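Local structure of lipocalin (Argas monolakensis, 3BRN) at residues A[40-44]-A[67-71]; A[104-108]-A[132-136]. The protein binds serotonin within a lipocalin beta-barrel and is probably one of the biogenic amine-binding proteins of soft ticks. All coordinates share one frame; numbering follows the deposited sequence.

Contact 1: residues A[40-44]-A[67-71]. With SRO (serotonin), chain C.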
loop_
_atom_site.group_PDB
_atom_site.type_symbol
_atom_site.label_atom_id
_atom_site.label_comp_id
_atom_site.label_asym_id
_atom_site.label_seq_id
_atom_site.Cartn_x
_atom_site.Cartn_y
_atom_site.Cartn_z
ATOM N N CYS A 40 2.236 11.065 -4.844
ATOM C CA CYS A 40 2.266 9.950 -5.802
ATOM C C CYS A 40 3.165 8.792 -5.392
ATOM O O CYS A 40 3.696 8.077 -6.253
ATOM C CB CYS A 40 2.640 10.431 -7.210
ATOM S SG CYS A 40 1.770 11.917 -7.780
ATOM N N ALA A 41 3.295 8.577 -4.084
ATOM C CA ALA A 41 4.098 7.476 -3.554
ATOM C C ALA A 41 3.466 6.153 -3.976
ATOM O O ALA A 41 2.242 6.035 -4.019
ATOM C CB ALA A 41 4.191 7.574 -2.023
ATOM N N TYR A 42 4.285 5.192 -4.396
ATOM C CA TYR A 42 3.751 3.923 -4.884
ATOM C C TYR A 42 4.754 2.787 -4.698
ATOM O O TYR A 42 5.905 3.013 -4.358
ATOM C CB TYR A 42 3.422 4.017 -6.382
ATOM C CG TYR A 42 4.668 3.968 -7.258
ATOM C CD1 TYR A 42 5.398 5.128 -7.528
ATOM C CD2 TYR A 42 5.151 2.753 -7.760
ATOM C CE1 TYR A 42 6.566 5.085 -8.274
ATOM C CE2 TYR A 42 6.335 2.699 -8.517
ATOM C CZ TYR A 42 7.051 3.873 -8.734
ATOM O OH TYR A 42 8.218 3.866 -9.478
ATOM N N VAL A 43 4.238 1.566 -4.739
ATOM C CA VAL A 43 5.065 0.375 -4.783
ATOM C C VAL A 43 4.602 -0.394 -6.004
ATOM O O VAL A 43 3.465 -0.230 -6.436
ATOM C CB VAL A 43 4.868 -0.531 -3.528
ATOM C CG1 VAL A 43 5.407 0.141 -2.287
ATOM C CG2 VAL A 43 3.390 -0.949 -3.355
ATOM N N LEU A 44 5.508 -1.175 -6.598
ATOM C CA LEU A 44 5.130 -2.122 -7.637
ATOM C C LEU A 44 5.080 -3.505 -6.999
ATOM O O LEU A 44 5.904 -3.809 -6.132
ATOM C CB LEU A 44 6.176 -2.131 -8.765
ATOM C CG LEU A 44 6.248 -0.913 -9.698
ATOM C CD1 LEU A 44 7.193 -1.204 -10.878
ATOM C CD2 LEU A 44 4.872 -0.570 -10.224
ATOM N N GLN A 67 8.407 12.956 -13.430
ATOM C CA GLN A 67 8.586 11.518 -13.627
ATOM C C GLN A 67 8.487 10.669 -12.363
ATOM O O GLN A 67 8.846 11.107 -11.272
ATOM C CB GLN A 67 9.902 11.240 -14.346
ATOM C CG GLN A 67 9.976 11.872 -15.721
ATOM C CD GLN A 67 11.176 11.402 -16.491
ATOM O OE1 GLN A 67 12.267 11.138 -15.779
ATOM N NE2 GLN A 67 11.107 11.198 -17.704
ATOM N N MET A 68 8.006 9.440 -12.526
ATOM C CA MET A 68 7.969 8.471 -11.428
ATOM C C MET A 68 9.352 7.849 -11.285
ATOM O O MET A 68 9.792 7.105 -12.169
ATOM C CB MET A 68 6.965 7.356 -11.736
ATOM C CG MET A 68 5.510 7.779 -11.784
ATOM S SD MET A 68 5.004 8.530 -10.226
ATOM C CE MET A 68 3.555 7.557 -9.801
ATOM N N ILE A 69 10.048 8.155 -10.194
ATOM C CA ILE A 69 11.358 7.550 -9.958
ATOM C C ILE A 69 11.208 6.168 -9.342
ATOM O O ILE A 69 10.267 5.915 -8.572
ATOM C CB ILE A 69 12.249 8.405 -9.033
ATOM C CG1 ILE A 69 11.636 8.486 -7.637
ATOM C CG2 ILE A 69 12.530 9.784 -9.655
ATOM C CD1 ILE A 69 12.603 8.931 -6.556
ATOM N N GLN A 70 12.141 5.279 -9.675
ATOM C CA GLN A 70 12.125 3.911 -9.157
ATOM C C GLN A 70 13.312 3.656 -8.249
ATOM O O GLN A 70 14.451 3.929 -8.612
ATOM C CB GLN A 70 12.155 2.907 -10.302
ATOM C CG GLN A 70 11.101 3.135 -11.355
ATOM C CD GLN A 70 11.215 2.144 -12.487
ATOM O OE1 GLN A 70 11.940 1.058 -12.245
ATOM N NE2 GLN A 70 10.683 2.361 -13.578
ATOM N N LEU A 71 13.035 3.140 -7.060
ATOM C CA LEU A 71 14.064 2.740 -6.117
ATOM C C LEU A 71 13.725 1.304 -5.715
ATOM O O LEU A 71 12.656 0.808 -6.070
ATOM C CB LEU A 71 14.039 3.655 -4.889
ATOM C CG LEU A 71 14.216 5.146 -5.206
ATOM C CD1 LEU A 71 14.118 5.993 -3.955
ATOM C CD2 LEU A 71 15.551 5.369 -5.882
HETATM O OH SRO C . 5.921 -4.344 -1.274
HETATM C CZ3 SRO C . 5.204 -3.562 -0.401
HETATM C CH2 SRO C . 5.894 -3.000 0.670
HETATM C CZ2 SRO C . 5.254 -2.099 1.525
HETATM C CE2 SRO C . 3.907 -1.860 1.295
HETATM N NE1 SRO C . 2.955 -1.123 1.921
HETATM C CD1 SRO C . 1.788 -1.232 1.244
HETATM C CG SRO C . 1.978 -2.095 0.164
HETATM C CD2 SRO C . 3.310 -2.497 0.220
HETATM C CE3 SRO C . 3.943 -3.312 -0.586
HETATM C CB SRO C . 0.923 -2.526 -0.825
HETATM C CA SRO C . 0.626 -4.030 -0.670
HETATM N NZ SRO C . -0.273 -4.443 -1.753
#

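Contact 2: residues A[104-108]-A[132-136]. With SRO (serotonin), chain C.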
loop_
_atom_site.group_PDB
_atom_site.type_symbol
_atom_site.label_atom_id
_atom_site.label_comp_id
_atom_site.label_asym_id
_atom_site.label_seq_id
_atom_site.Cartn_x
_atom_site.Cartn_y
_atom_site.Cartn_z
ATOM N N SER A 104 -7.465 -5.090 -5.278
ATOM C CA SER A 104 -7.503 -3.673 -5.619
ATOM C C SER A 104 -6.998 -2.731 -4.534
ATOM O O SER A 104 -6.555 -1.623 -4.836
ATOM C CB SER A 104 -8.912 -3.264 -6.055
ATOM O OG SER A 104 -9.855 -3.503 -5.028
ATOM N N CYS A 105 -7.162 -3.109 -3.273
ATOM C CA CYS A 105 -6.869 -2.171 -2.192
ATOM C C CYS A 105 -6.456 -2.853 -0.892
ATOM O O CYS A 105 -6.806 -4.007 -0.643
ATOM C CB CYS A 105 -8.066 -1.239 -1.959
ATOM S SG CYS A 105 -9.544 -2.099 -1.379
ATOM N N ASP A 106 -5.727 -2.144 -0.049
ATOM C CA ASP A 106 -5.312 -2.613 1.248
ATOM C C ASP A 106 -5.514 -1.513 2.260
ATOM O O ASP A 106 -5.365 -0.364 1.931
ATOM C CB ASP A 106 -3.832 -2.908 1.288
ATOM C CG ASP A 106 -3.361 -3.729 0.153
ATOM O OD1 ASP A 106 -3.747 -4.876 0.035
ATOM O OD2 ASP A 106 -2.536 -3.232 -0.578
ATOM N N VAL A 107 -5.763 -1.861 3.505
ATOM C CA VAL A 107 -5.620 -0.900 4.595
ATOM C C VAL A 107 -4.521 -1.404 5.535
ATOM O O VAL A 107 -4.570 -2.539 5.983
ATOM C CB VAL A 107 -6.937 -0.759 5.367
ATOM C CG1 VAL A 107 -6.740 0.183 6.590
ATOM C CG2 VAL A 107 -8.030 -0.254 4.409
ATOM N N MET A 108 -3.557 -0.540 5.844
ATOM C CA MET A 108 -2.387 -0.929 6.603
ATOM C C MET A 108 -2.284 -0.077 7.864
ATOM O O MET A 108 -2.737 1.078 7.894
ATOM C CB MET A 108 -1.112 -0.634 5.785
ATOM C CG MET A 108 -1.058 -1.238 4.390
ATOM S SD MET A 108 -1.239 -3.018 4.369
ATOM C CE MET A 108 -0.539 -3.365 2.748
ATOM N N CYS A 132 -12.520 -1.009 1.449
ATOM C CA CYS A 132 -11.321 -0.405 1.997
ATOM C C CYS A 132 -11.598 0.983 2.512
ATOM O O CYS A 132 -10.962 1.410 3.457
ATOM C CB CYS A 132 -10.186 -0.372 0.989
ATOM S SG CYS A 132 -9.468 -1.980 0.671
ATOM N N ASP A 133 -12.473 1.691 1.853
ATOM C CA ASP A 133 -12.841 3.002 2.305
ATOM C C ASP A 133 -13.519 2.869 3.660
ATOM O O ASP A 133 -13.229 3.560 4.556
ATOM C CB ASP A 133 -13.765 3.669 1.314
ATOM C CG ASP A 133 -13.077 4.689 0.459
ATOM O OD1 ASP A 133 -12.073 5.233 0.871
ATOM O OD2 ASP A 133 -13.579 4.954 -0.630
ATOM N N THR A 134 -14.429 1.936 3.773
ATOM C CA THR A 134 -15.109 1.704 5.035
ATOM C C THR A 134 -14.132 1.357 6.159
ATOM O O THR A 134 -14.344 1.737 7.309
ATOM C CB THR A 134 -16.170 0.586 4.915
ATOM O OG1 THR A 134 -17.102 0.914 3.877
ATOM C CG2 THR A 134 -16.911 0.413 6.224
ATOM N N LYS A 135 -13.125 0.548 5.852
ATOM C CA LYS A 135 -12.196 0.085 6.881
ATOM C C LYS A 135 -11.264 1.222 7.269
ATOM O O LYS A 135 -10.949 1.419 8.450
ATOM C CB LYS A 135 -11.399 -1.125 6.381
ATOM C CG LYS A 135 -10.278 -1.581 7.308
ATOM C CD LYS A 135 -10.822 -2.303 8.535
ATOM C CE LYS A 135 -9.678 -2.651 9.496
ATOM N NZ LYS A 135 -10.215 -3.495 10.618
ATOM N N PHE A 136 -10.784 1.943 6.262
ATOM C CA PHE A 136 -9.863 3.047 6.518
ATOM C C PHE A 136 -10.544 4.115 7.381
ATOM O O PHE A 136 -9.963 4.598 8.372
ATOM C CB PHE A 136 -9.325 3.623 5.189
ATOM C CG PHE A 136 -8.437 4.831 5.369
ATOM C CD1 PHE A 136 -7.135 4.678 5.825
ATOM C CD2 PHE A 136 -8.941 6.112 5.202
ATOM C CE1 PHE A 136 -6.312 5.785 6.054
ATOM C CE2 PHE A 136 -8.131 7.230 5.436
ATOM C CZ PHE A 136 -6.808 7.049 5.861
HETATM O OH SRO C . 5.921 -4.344 -1.274
HETATM C CZ3 SRO C . 5.204 -3.562 -0.401
HETATM C CH2 SRO C . 5.894 -3.000 0.670
HETATM C CZ2 SRO C . 5.254 -2.099 1.525
HETATM C CE2 SRO C . 3.907 -1.860 1.295
HETATM N NE1 SRO C . 2.955 -1.123 1.921
HETATM C CD1 SRO C . 1.788 -1.232 1.244
HETATM C CG SRO C . 1.978 -2.095 0.164
HETATM C CD2 SRO C . 3.310 -2.497 0.220
HETATM C CE3 SRO C . 3.943 -3.312 -0.586
HETATM C CB SRO C . 0.923 -2.526 -0.825
HETATM C CA SRO C . 0.626 -4.030 -0.670
HETATM N NZ SRO C . -0.273 -4.443 -1.753
#

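Contact 1: residues A[40-44]-A[67-71]
The hydroxyl of Y42 donates a hydrogen bond to the backbone carbonyl of I69, with OH to O at 3.0 Å. It joins two strands of the lipocalin barrel, 42-44 and 67-78, that are not neighbours in the sheet; strand 55-64 pairs antiparallel with each. The two short strand segments run 56° apart, and their axes come no closer than 9.0 Å. Y42 spans this distance with its ring. Its CG sits between the backbone N and the carbonyl carbon (chi1 76°), and the ring extends from there across to 67-71. The hydroxyl meets the I69 oxygen from above the carbonyl plane, with a C=O...OH angle of 118°. CG of Q70 packs against the same hydroxyl, 3.5 Å from Y42 OH. The Q70 amide plane is nearly perpendicular to the ring.

M68 lies along the CD1-CE1 side of the ring. Its chain bends at chi2 and again at chi3, which brings the methyl back toward 40-44. CE lies 3.8 Å from CD1 of Y42. The sulfur makes an oblique Met-aromatic contact, with SD 5.2 Å from the ring centroid of Y42. P157, the C-terminal residue, touches Y42, M68 and Q70, and L156 also touches Y42.

C40 is held by a disulfide to C153, which ties the start of this segment to the C-terminal part of the chain. V43 faces the serotonin pocket, and its CG2 is 3.7 Å from CE3 of the indole. Back at the M68 methyl, CE lies 4.0 Å from CB of C40 and 3.6 Å from the backbone O of C40.

Contact 2: residues A[104-108]-A[132-136]
Serotonin's amine site and a disulfide lie on the two faces of one barrel strand, 105-109. On the outer face, C105 is joined covalently to C132 of helix 131-140, SG to SG at 2.1 Å, with a disulfide torsion of 84°. C105 turns its sulfur between its backbone N and carbonyl carbon (chi1 64°), where it meets that of C132. The strand and helix segments run almost in the same direction, 9° apart.

Next to the disulfide, V107 presses its CG2 branch against the helix. CG2 lies 3.5 Å from the backbone O of C132. That oxygen also accepts the helical bond from the backbone N of F136. The same methyl touches CG of K135 at 3.9 Å and lies 4.2 Å from CB of F136. CG1 of V107 also meets CG of K135. K135 crosses V107 obliquely. Its chain bends at chi2, and its end leads away from the strand, so the contact is made by the aliphatic part near the backbone.

On the inner face, D106 and M108 reach the ligand. The serotonin amine NZ donates to OD2 of D106 at 2.8 Å. The other carboxylate oxygen, OD1, is hydrogen-bonded to S100 OG and weakly to S18 OG. These bonds probably help fix the turn of the carboxylate. CE of M108 packs 3.5 Å from CD1 of the indole. A helix packed on the outside of a barrel strand whose inner residues line the ligand pocket is typical of the lipocalin fold.

Contact 1 and contact 2 lie on opposite sides of the chain's centre, with their own centres about 20 Å apart. They do not touch, and their nearest atoms are about 7 Å apart. Both reach the same curled antiparallel sheet, and serotonin bridges the gap. Contact 1 meets the ring system of the ligand, while contact 2 meets its amine end and the pyrrole side of its indole. S18 also accepts a ligand hydrogen bond through its backbone oxygen. Contact 1 holds one disulfide cysteine, C40, whose partner C153 lies outside it; contact 2 holds both cysteines of its bridge, which directly joins 104-108 to 132-136.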